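Local coordinates for uncharacterized protein (Pseudomonas aeruginosa, PDB 5BR9) that probably takes part in making the threonylcarbamoyladenosine modification of tRNA, as a TsaB-type member of the KAE1/TsaD family, at residues L26-Y36 / L193-S201; P154-A163 / G176-R184. All coordinates share one frame; numbering follows the deposited sequence.

Contact 1: L26-Y36 / L193-S201; sequences LLHEGRALSHY and LPHAEDLLS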
loop_
_atom_site.group_PDB
_atom_site.type_symbol
_atom_site.label_atom_id
_atom_site.label_comp_id
_atom_site.label_asym_id
_atom_site.label_seq_id
_atom_site.Cartn_x
_atom_site.Cartn_y
_atom_site.Cartn_z
ATOM N N LEU A 26 13.873 -13.468 8.503
ATOM C CA LEU A 26 15.142 -13.094 7.922
ATOM C C LEU A 26 16.018 -14.310 7.777
ATOM O O LEU A 26 16.155 -15.100 8.725
ATOM C CB LEU A 26 15.823 -12.046 8.794
ATOM C CG LEU A 26 17.194 -11.602 8.303
ATOM C CD1 LEU A 26 17.032 -10.757 7.061
ATOM C CD2 LEU A 26 17.886 -10.809 9.379
ATOM N N LEU A 27 16.605 -14.452 6.589
ATOM C CA LEU A 27 17.615 -15.476 6.335
ATOM C C LEU A 27 18.940 -14.753 6.255
ATOM O O LEU A 27 19.063 -13.751 5.540
ATOM C CB LEU A 27 17.360 -16.267 5.043
ATOM C CG LEU A 27 18.474 -17.239 4.618
ATOM C CD1 LEU A 27 18.543 -18.451 5.542
ATOM C CD2 LEU A 27 18.343 -17.696 3.157
ATOM N N HIS A 28 19.908 -15.238 7.030
ATOM C CA HIS A 28 21.232 -14.651 7.059
ATOM C C HIS A 28 22.239 -15.739 7.430
ATOM O O HIS A 28 22.027 -16.461 8.400
ATOM C CB HIS A 28 21.298 -13.483 8.050
ATOM C CG HIS A 28 22.639 -12.820 8.105
ATOM N ND1 HIS A 28 23.509 -12.970 9.167
ATOM C CD2 HIS A 28 23.269 -12.014 7.211
ATOM C CE1 HIS A 28 24.612 -12.280 8.932
ATOM N NE2 HIS A 28 24.491 -11.691 7.754
ATOM N N GLU A 29 23.303 -15.866 6.639
ATOM C CA GLU A 29 24.336 -16.881 6.873
ATOM C C GLU A 29 23.763 -18.289 7.100
ATOM O O GLU A 29 24.287 -19.046 7.905
ATOM C CB GLU A 29 25.196 -16.490 8.076
ATOM C CG GLU A 29 26.646 -16.211 7.758
ATOM C CD GLU A 29 26.889 -14.771 7.379
ATOM O OE1 GLU A 29 26.690 -14.434 6.191
ATOM O OE2 GLU A 29 27.273 -13.978 8.270
ATOM N N GLY A 30 22.671 -18.618 6.410
ATOM C CA GLY A 30 22.048 -19.925 6.540
ATOM C C GLY A 30 21.214 -20.121 7.795
ATOM O O GLY A 30 20.818 -21.243 8.110
ATOM N N ARG A 31 20.958 -19.037 8.521
ATOM C CA ARG A 31 20.127 -19.096 9.717
ATOM C C ARG A 31 18.818 -18.352 9.471
ATOM O O ARG A 31 18.813 -17.294 8.843
ATOM C CB ARG A 31 20.851 -18.492 10.922
ATOM C CG ARG A 31 22.011 -19.310 11.450
ATOM C CD ARG A 31 22.720 -18.600 12.615
ATOM N NE ARG A 31 23.865 -17.782 12.196
ATOM C CZ ARG A 31 23.809 -16.476 11.930
ATOM N NH1 ARG A 31 22.660 -15.812 12.028
ATOM N NH2 ARG A 31 24.908 -15.832 11.562
ATOM N N ALA A 32 17.710 -18.913 9.943
ATOM C CA ALA A 32 16.412 -18.261 9.805
ATOM C C ALA A 32 16.015 -17.667 11.153
ATOM O O ALA A 32 16.270 -18.255 12.202
ATOM C CB ALA A 32 15.341 -19.250 9.289
ATOM N N LEU A 33 15.435 -16.474 11.114
ATOM C CA LEU A 33 14.966 -15.785 12.312
ATOM C C LEU A 33 13.592 -15.182 11.993
ATOM O O LEU A 33 13.416 -14.593 10.927
ATOM C CB LEU A 33 15.961 -14.704 12.723
ATOM C CG LEU A 33 15.744 -14.091 14.096
ATOM C CD1 LEU A 33 16.092 -15.115 15.161
ATOM C CD2 LEU A 33 16.566 -12.834 14.255
ATOM N N SER A 34 12.608 -15.338 12.872
ATOM C CA SER A 34 11.282 -14.799 12.571
ATOM C C SER A 34 10.585 -14.258 13.802
ATOM O O SER A 34 10.946 -14.595 14.929
ATOM C CB SER A 34 10.383 -15.857 11.906
ATOM O OG SER A 34 10.074 -16.924 12.791
ATOM N N HIS A 35 9.596 -13.399 13.557
ATOM C CA HIS A 35 8.722 -12.926 14.619
ATOM C C HIS A 35 7.300 -12.776 14.087
ATOM O O HIS A 35 7.077 -12.428 12.925
ATOM C CB HIS A 35 9.246 -11.619 15.220
ATOM C CG HIS A 35 10.462 -11.804 16.084
ATOM N ND1 HIS A 35 10.405 -12.367 17.342
ATOM C CD2 HIS A 35 11.767 -11.524 15.856
ATOM C CE1 HIS A 35 11.621 -12.416 17.855
ATOM N NE2 HIS A 35 12.466 -11.916 16.971
ATOM N N TYR A 36 6.344 -13.076 14.955
ATOM C CA TYR A 36 4.956 -13.256 14.566
ATOM C C TYR A 36 4.036 -12.637 15.631
ATOM O O TYR A 36 4.187 -12.910 16.816
ATOM C CB TYR A 36 4.711 -14.766 14.383
ATOM C CG TYR A 36 3.326 -15.258 13.999
ATOM C CD1 TYR A 36 3.043 -15.644 12.687
ATOM C CD2 TYR A 36 2.330 -15.421 14.958
ATOM C CE1 TYR A 36 1.787 -16.140 12.330
ATOM C CE2 TYR A 36 1.066 -15.911 14.608
ATOM C CZ TYR A 36 0.799 -16.271 13.297
ATOM O OH TYR A 36 -0.447 -16.766 12.958
ATOM N N LEU A 193 -2.772 -20.017 9.776
ATOM C CA LEU A 193 -2.521 -18.776 9.064
ATOM C C LEU A 193 -1.108 -18.798 8.445
ATOM O O LEU A 193 -0.289 -19.624 8.824
ATOM C CB LEU A 193 -2.680 -17.583 10.025
ATOM C CG LEU A 193 -4.061 -17.379 10.667
ATOM C CD1 LEU A 193 -4.077 -16.145 11.570
ATOM C CD2 LEU A 193 -5.155 -17.260 9.584
ATOM N N PRO A 194 -0.844 -17.928 7.452
ATOM C CA PRO A 194 0.497 -17.779 6.881
ATOM C C PRO A 194 1.520 -17.335 7.920
ATOM O O PRO A 194 1.167 -16.639 8.847
ATOM C CB PRO A 194 0.307 -16.696 5.817
ATOM C CG PRO A 194 -1.108 -16.794 5.442
ATOM C CD PRO A 194 -1.838 -17.132 6.706
ATOM N N HIS A 195 2.769 -17.741 7.758
ATOM C CA HIS A 195 3.835 -17.402 8.692
ATOM C C HIS A 195 5.078 -17.019 7.863
ATOM O O HIS A 195 5.470 -17.744 6.941
ATOM C CB HIS A 195 4.095 -18.590 9.609
ATOM C CG HIS A 195 4.895 -18.278 10.828
ATOM N ND1 HIS A 195 6.164 -17.742 10.773
ATOM C CD2 HIS A 195 4.635 -18.495 12.138
ATOM C CE1 HIS A 195 6.630 -17.596 12.000
ATOM N NE2 HIS A 195 5.726 -18.056 12.847
ATOM N N ALA A 196 5.677 -15.871 8.159
ATOM C CA ALA A 196 6.825 -15.390 7.391
ATOM C C ALA A 196 7.983 -16.393 7.366
ATOM O O ALA A 196 8.768 -16.425 6.411
ATOM C CB ALA A 196 7.298 -14.063 7.940
ATOM N N GLU A 197 8.091 -17.210 8.407
ATOM C CA GLU A 197 9.121 -18.256 8.438
ATOM C C GLU A 197 8.997 -19.208 7.240
ATOM O O GLU A 197 9.993 -19.613 6.629
ATOM C CB GLU A 197 9.053 -19.047 9.739
ATOM C CG GLU A 197 10.013 -20.224 9.764
ATOM C CD GLU A 197 10.011 -20.980 11.077
ATOM O OE1 GLU A 197 9.244 -20.611 11.992
ATOM O OE2 GLU A 197 10.788 -21.949 11.191
ATOM N N ASP A 198 7.767 -19.564 6.899
ATOM C CA ASP A 198 7.537 -20.484 5.790
ATOM C C ASP A 198 7.544 -19.742 4.453
ATOM O O ASP A 198 7.938 -20.306 3.423
ATOM C CB ASP A 198 6.237 -21.248 6.025
ATOM C CG ASP A 198 6.231 -21.930 7.383
ATOM O OD1 ASP A 198 7.012 -22.898 7.570
ATOM O OD2 ASP A 198 5.487 -21.472 8.279
ATOM N N LEU A 199 7.151 -18.469 4.485
ATOM C CA LEU A 199 7.346 -17.584 3.335
ATOM C C LEU A 199 8.830 -17.516 2.986
ATOM O O LEU A 199 9.209 -17.587 1.819
ATOM C CB LEU A 199 6.814 -16.184 3.634
ATOM C CG LEU A 199 7.238 -15.056 2.685
ATOM C CD1 LEU A 199 6.761 -15.343 1.295
ATOM C CD2 LEU A 199 6.642 -13.740 3.166
ATOM N N LEU A 200 9.660 -17.401 4.020
ATOM C CA LEU A 200 11.114 -17.346 3.874
ATOM C C LEU A 200 11.663 -18.620 3.217
ATOM O O LEU A 200 12.492 -18.545 2.311
ATOM C CB LEU A 200 11.765 -17.114 5.243
ATOM C CG LEU A 200 13.270 -16.872 5.253
ATOM C CD1 LEU A 200 13.637 -15.609 4.481
ATOM C CD2 LEU A 200 13.773 -16.783 6.697
ATOM N N SER A 201 11.180 -19.784 3.637
ATOM C CA SER A 201 11.548 -21.044 2.977
ATOM C C SER A 201 11.253 -21.006 1.475
ATOM O O SER A 201 12.129 -21.297 0.638
ATOM C CB SER A 201 10.803 -22.221 3.608
ATOM O OG SER A 201 11.103 -22.309 4.990
#
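Tyr36 lays the CD1 side of its ring over one face of the His195 imidazole. The two planes are 15° apart, but the rings are slid so far that they barely overlap, with centroids 4.6 Å apart. The closest approach is Tyr36 CD1 to His195 CD2, 3.3 Å. Tyr36 has CG anti to its own backbone N (chi1 179°), which turns the ring out toward His195 and Pro194. The carbonyl O of Pro194 then meets the ring edge, 3.6 Å from Tyr36 CE1. Tyr36 OH ends against the CB and CD1 of Leu193.

The imidazole is fixed from its own side of the contact. His195 is the N-cap of helix 196-208, and its ND1 accepts from Glu197 N at 3.1 Å, with the donor close to the ring plane. This bond holds the ring's rotation and satisfies a backbone N-H of the first helical turn. Ser34 OG approaches the ring edge, 3.6 Å from His195 CE1, and also touches the CB of Glu197.

One turn further on, Leu200 reaches the other end of the hairpin. Leu200 CD2 rests on the backbone of Leu26, 3.5 Å from Leu26 C, and touches Ala32 CB. Leu200 CD1 meets Leu27 CB at 3.8 Å. No hydrogen bond links the two segments.

The helix thus packs its first turns on the hairpin of strands 21-28 and 31-38, at an outermost strand of the sheet. Ser23 OG bonds to Ala196 N, helix 103-115 lies against Pro194, His195 and Leu199, and helix 43-58 packs on the other face of the hairpin, against Leu26 and Leu33.

Contact 2: P154-A163 / G176-R184; sequences PERVAVPWDA and GYVERMPQR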
loop_
_atom_site.group_PDB
_atom_site.type_symbol
_atom_site.label_atom_id
_atom_site.label_comp_id
_atom_site.label_asym_id
_atom_site.label_seq_id
_atom_site.Cartn_x
_atom_site.Cartn_y
_atom_site.Cartn_z
ATOM N N PRO A 154 -17.331 -23.699 -2.374
ATOM C CA PRO A 154 -16.760 -24.876 -1.718
ATOM C C PRO A 154 -17.210 -26.199 -2.359
ATOM O O PRO A 154 -16.441 -27.170 -2.363
ATOM C CB PRO A 154 -17.260 -24.744 -0.276
ATOM C CG PRO A 154 -18.451 -23.815 -0.364
ATOM C CD PRO A 154 -18.104 -22.856 -1.452
ATOM N N GLU A 155 -18.410 -26.204 -2.935
ATOM C CA GLU A 155 -18.974 -27.369 -3.628
ATOM C C GLU A 155 -18.155 -27.846 -4.823
ATOM O O GLU A 155 -18.380 -28.939 -5.338
ATOM C CB GLU A 155 -20.404 -27.061 -4.123
ATOM C CG GLU A 155 -21.460 -27.042 -3.034
ATOM C CD GLU A 155 -21.505 -25.724 -2.259
ATOM O OE1 GLU A 155 -20.716 -24.800 -2.580
ATOM O OE2 GLU A 155 -22.336 -25.619 -1.326
ATOM N N ARG A 156 -17.241 -27.015 -5.304
ATOM C CA ARG A 156 -16.565 -27.343 -6.538
ATOM C C ARG A 156 -15.083 -27.623 -6.351
ATOM O O ARG A 156 -14.436 -28.021 -7.316
ATOM C CB ARG A 156 -16.767 -26.227 -7.560
ATOM C CG ARG A 156 -18.197 -26.137 -8.096
ATOM C CD ARG A 156 -18.334 -25.011 -9.106
ATOM N NE ARG A 156 -17.495 -25.230 -10.282
ATOM C CZ ARG A 156 -16.890 -24.258 -10.961
ATOM N NH1 ARG A 156 -17.023 -22.993 -10.572
ATOM N NH2 ARG A 156 -16.142 -24.551 -12.020
ATOM N N VAL A 157 -14.545 -27.445 -5.135
ATOM C CA VAL A 157 -13.105 -27.640 -4.945
ATOM C C VAL A 157 -12.759 -29.113 -5.138
ATOM O O VAL A 157 -13.561 -30.004 -4.819
ATOM C CB VAL A 157 -12.578 -27.147 -3.563
ATOM C CG1 VAL A 157 -12.854 -25.664 -3.356
ATOM C CG2 VAL A 157 -13.102 -27.994 -2.423
ATOM N N ALA A 158 -11.556 -29.357 -5.660
ATOM C CA ALA A 158 -11.101 -30.720 -5.941
ATOM C C ALA A 158 -9.595 -30.866 -5.724
ATOM O O ALA A 158 -8.841 -29.899 -5.862
ATOM C CB ALA A 158 -11.483 -31.111 -7.379
ATOM N N VAL A 159 -9.165 -32.079 -5.389
ATOM C CA VAL A 159 -7.745 -32.369 -5.182
ATOM C C VAL A 159 -7.214 -33.146 -6.401
ATOM O O VAL A 159 -7.978 -33.875 -7.046
ATOM C CB VAL A 159 -7.522 -33.151 -3.873
ATOM C CG1 VAL A 159 -7.921 -32.306 -2.669
ATOM C CG2 VAL A 159 -8.271 -34.482 -3.897
ATOM N N PRO A 160 -5.909 -32.988 -6.716
ATOM C CA PRO A 160 -5.274 -33.620 -7.886
ATOM C C PRO A 160 -4.823 -35.061 -7.630
ATOM O O PRO A 160 -4.312 -35.715 -8.548
ATOM C CB PRO A 160 -4.051 -32.728 -8.147
ATOM C CG PRO A 160 -3.689 -32.218 -6.810
ATOM C CD PRO A 160 -4.950 -32.141 -5.972
ATOM N N TRP A 161 -4.995 -35.533 -6.400
ATOM C CA TRP A 161 -4.648 -36.905 -6.031
ATOM C C TRP A 161 -5.902 -37.661 -5.623
ATOM O O TRP A 161 -6.971 -37.058 -5.501
ATOM C CB TRP A 161 -3.630 -36.913 -4.886
ATOM C CG TRP A 161 -4.005 -35.989 -3.790
ATOM C CD1 TRP A 161 -5.025 -36.150 -2.896
ATOM C CD2 TRP A 161 -3.386 -34.732 -3.475
ATOM N NE1 TRP A 161 -5.080 -35.069 -2.042
ATOM C CE2 TRP A 161 -4.082 -34.190 -2.372
ATOM C CE3 TRP A 161 -2.311 -34.018 -4.011
ATOM C CZ2 TRP A 161 -3.736 -32.967 -1.796
ATOM C CZ3 TRP A 161 -1.972 -32.796 -3.439
ATOM C CH2 TRP A 161 -2.682 -32.286 -2.342
ATOM N N ASP A 162 -5.771 -38.965 -5.385
ATOM C CA ASP A 162 -6.901 -39.761 -4.906
ATOM C C ASP A 162 -7.431 -39.202 -3.586
ATOM O O ASP A 162 -6.688 -39.076 -2.611
ATOM C CB ASP A 162 -6.493 -41.228 -4.749
ATOM C CG ASP A 162 -7.570 -42.077 -4.085
ATOM O OD1 ASP A 162 -7.219 -43.129 -3.508
ATOM O OD2 ASP A 162 -8.759 -41.703 -4.141
ATOM N N ALA A 163 -8.720 -38.879 -3.554
ATOM C CA ALA A 163 -9.295 -38.200 -2.391
ATOM C C ALA A 163 -9.372 -39.120 -1.187
ATOM O O ALA A 163 -9.158 -38.693 -0.050
ATOM C CB ALA A 163 -10.681 -37.643 -2.718
ATOM N N GLY A 176 -13.392 -23.823 7.043
ATOM C CA GLY A 176 -14.651 -23.567 7.727
ATOM C C GLY A 176 -15.826 -24.057 6.890
ATOM O O GLY A 176 -16.878 -24.384 7.423
ATOM N N TYR A 177 -15.617 -24.199 5.581
ATOM C CA TYR A 177 -16.667 -24.668 4.676
ATOM C C TYR A 177 -16.588 -26.174 4.353
ATOM O O TYR A 177 -17.160 -26.626 3.363
ATOM C CB TYR A 177 -16.624 -23.890 3.351
ATOM C CG TYR A 177 -16.964 -22.417 3.415
ATOM C CD1 TYR A 177 -18.247 -21.976 3.114
ATOM C CD2 TYR A 177 -16.008 -21.466 3.757
ATOM C CE1 TYR A 177 -18.571 -20.649 3.157
ATOM C CE2 TYR A 177 -16.327 -20.133 3.807
ATOM C CZ TYR A 177 -17.612 -19.725 3.502
ATOM O OH TYR A 177 -17.949 -18.392 3.543
ATOM N N VAL A 178 -15.895 -26.949 5.180
ATOM C CA VAL A 178 -15.650 -28.360 4.871
ATOM C C VAL A 178 -16.949 -29.177 4.628
ATOM O O VAL A 178 -16.990 -30.048 3.746
ATOM C CB VAL A 178 -14.777 -29.014 5.984
ATOM C CG1 VAL A 178 -15.465 -28.949 7.356
ATOM C CG2 VAL A 178 -14.410 -30.431 5.608
ATOM N N GLU A 179 -18.014 -28.880 5.366
ATOM C CA GLU A 179 -19.236 -29.687 5.278
ATOM C C GLU A 179 -19.920 -29.511 3.926
ATOM O O GLU A 179 -20.802 -30.292 3.584
ATOM C CB GLU A 179 -20.201 -29.339 6.419
ATOM C CG GLU A 179 -19.645 -29.725 7.782
ATOM C CD GLU A 179 -20.673 -29.686 8.897
ATOM O OE1 GLU A 179 -21.828 -29.295 8.632
ATOM O OE2 GLU A 179 -20.306 -30.017 10.051
ATOM N N ARG A 180 -19.502 -28.499 3.161
ATOM C CA ARG A 180 -20.050 -28.232 1.826
ATOM C C ARG A 180 -19.146 -28.694 0.670
ATOM O O ARG A 180 -19.509 -28.568 -0.503
ATOM C CB ARG A 180 -20.336 -26.733 1.668
ATOM C CG ARG A 180 -21.573 -26.256 2.439
ATOM C CD ARG A 180 -21.726 -24.729 2.385
ATOM N NE ARG A 180 -21.791 -24.229 1.012
ATOM C CZ ARG A 180 -21.790 -22.940 0.683
ATOM N NH1 ARG A 180 -21.727 -22.010 1.630
ATOM N NH2 ARG A 180 -21.845 -22.576 -0.595
ATOM N N MET A 181 -17.962 -29.200 0.992
ATOM C CA MET A 181 -17.013 -29.654 -0.026
ATOM C C MET A 181 -17.325 -31.096 -0.466
ATOM O O MET A 181 -17.889 -31.867 0.306
ATOM C CB MET A 181 -15.580 -29.553 0.523
ATOM C CG MET A 181 -15.168 -28.136 0.876
ATOM S SD MET A 181 -13.509 -28.072 1.571
ATOM C CE MET A 181 -13.149 -26.302 1.578
ATOM N N PRO A 182 -16.954 -31.468 -1.704
ATOM C CA PRO A 182 -17.250 -32.834 -2.174
ATOM C C PRO A 182 -16.330 -33.917 -1.600
ATOM O O PRO A 182 -16.601 -35.092 -1.812
ATOM C CB PRO A 182 -17.066 -32.732 -3.691
ATOM C CG PRO A 182 -16.088 -31.626 -3.866
ATOM C CD PRO A 182 -16.346 -30.640 -2.761
ATOM N N GLN A 183 -15.253 -33.528 -0.921
ATOM C CA GLN A 183 -14.447 -34.479 -0.159
ATOM C C GLN A 183 -13.823 -33.761 1.027
ATOM O O GLN A 183 -13.832 -32.530 1.081
ATOM C CB GLN A 183 -13.357 -35.124 -1.036
ATOM C CG GLN A 183 -12.283 -34.161 -1.522
ATOM C CD GLN A 183 -12.713 -33.327 -2.718
ATOM O OE1 GLN A 183 -13.222 -33.861 -3.700
ATOM N NE2 GLN A 183 -12.493 -32.010 -2.647
ATOM N N ARG A 184 -13.311 -34.521 1.991
ATOM C CA ARG A 184 -12.579 -33.928 3.102
ATOM C C ARG A 184 -11.449 -34.848 3.555
ATOM O O ARG A 184 -11.549 -36.069 3.436
ATOM C CB ARG A 184 -13.518 -33.610 4.269
ATOM C CG ARG A 184 -14.145 -34.804 4.968
ATOM C CD ARG A 184 -14.348 -34.473 6.449
ATOM N NE ARG A 184 -13.070 -34.357 7.150
ATOM C CZ ARG A 184 -12.899 -33.729 8.308
ATOM N NH1 ARG A 184 -13.923 -33.137 8.904
ATOM N NH2 ARG A 184 -11.695 -33.683 8.863
HETATM O O HOH W 1 -11.461 -33.958 -5.853
#
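Arg180 holds the carboxylate of Glu155 side-on with two nitrogens. Arg180 NE gives the shorter bond, 2.8 Å to Glu155 OE2, nearly in the guanidinium plane. Arg180 NH2 bonds to Glu155 OE1 at 3.2 Å, on the syn lone pair. The two flat groups are turned 49° apart, so the pairing is not coplanar. Pro154 CG sits over one face of the same guanidinium, 3.6 Å from Arg180 CZ. Glu155 bends at chi2 (81°), which brings its carboxylate back to the arginine.

Beside this pair, Pro154 CB packs on Tyr177 CB, and Val157 CG2 touches Met181 CG at 3.9 Å. The CA of Met181 makes a CH...O contact with Pro154 O.

Both segments are loops at the mixed sheet that runs from strand 142-152 to strand 187-189, whose 3-2-1-4-5 strand order is that of the actin-like ATPase (ASKHA) fold. One loop leads into strand 168-171 and the other leaves it.

Gln183 ties the loops together further along. Gln183 NE2 gives a nearly straight bond, 3.1 Å and 170°, to Val157 O, arriving from above the carbonyl plane. Gln183 OE1 accepts from a water 2.8 Å away, which in turn accepts from Val159 N.

Arg180 is positioned by a second salt bridge, from NH1 to Asp129. Trp133 on strand 131-139 lies against Val157 and Val159 and bonds through NE1 to Ala158 O. Trp168 touches Val159 and Gln183.

Overall arrangement
Contacts 1 and 2 lie on opposite sides of the chain's centre, with their own centres about 30 Å apart. Their nearest atoms are about 11 Å apart, so they do not touch. Contact 1 lies on one five-stranded sheet and contact 2 in the loops of the other; both sheets have the 3-2-1-4-5 order. Contact 1 lies nearer the middle, about 11 Å from the chain's centre, and contact 2 about 22 Å from it. Along the chain, contact 2 is nested inside the loop that contact 1 closes. Contact 1 brings a helix after the second sheet back onto the first, while contact 2 joins two neighbouring loops. The other chain of the assembly touches neither.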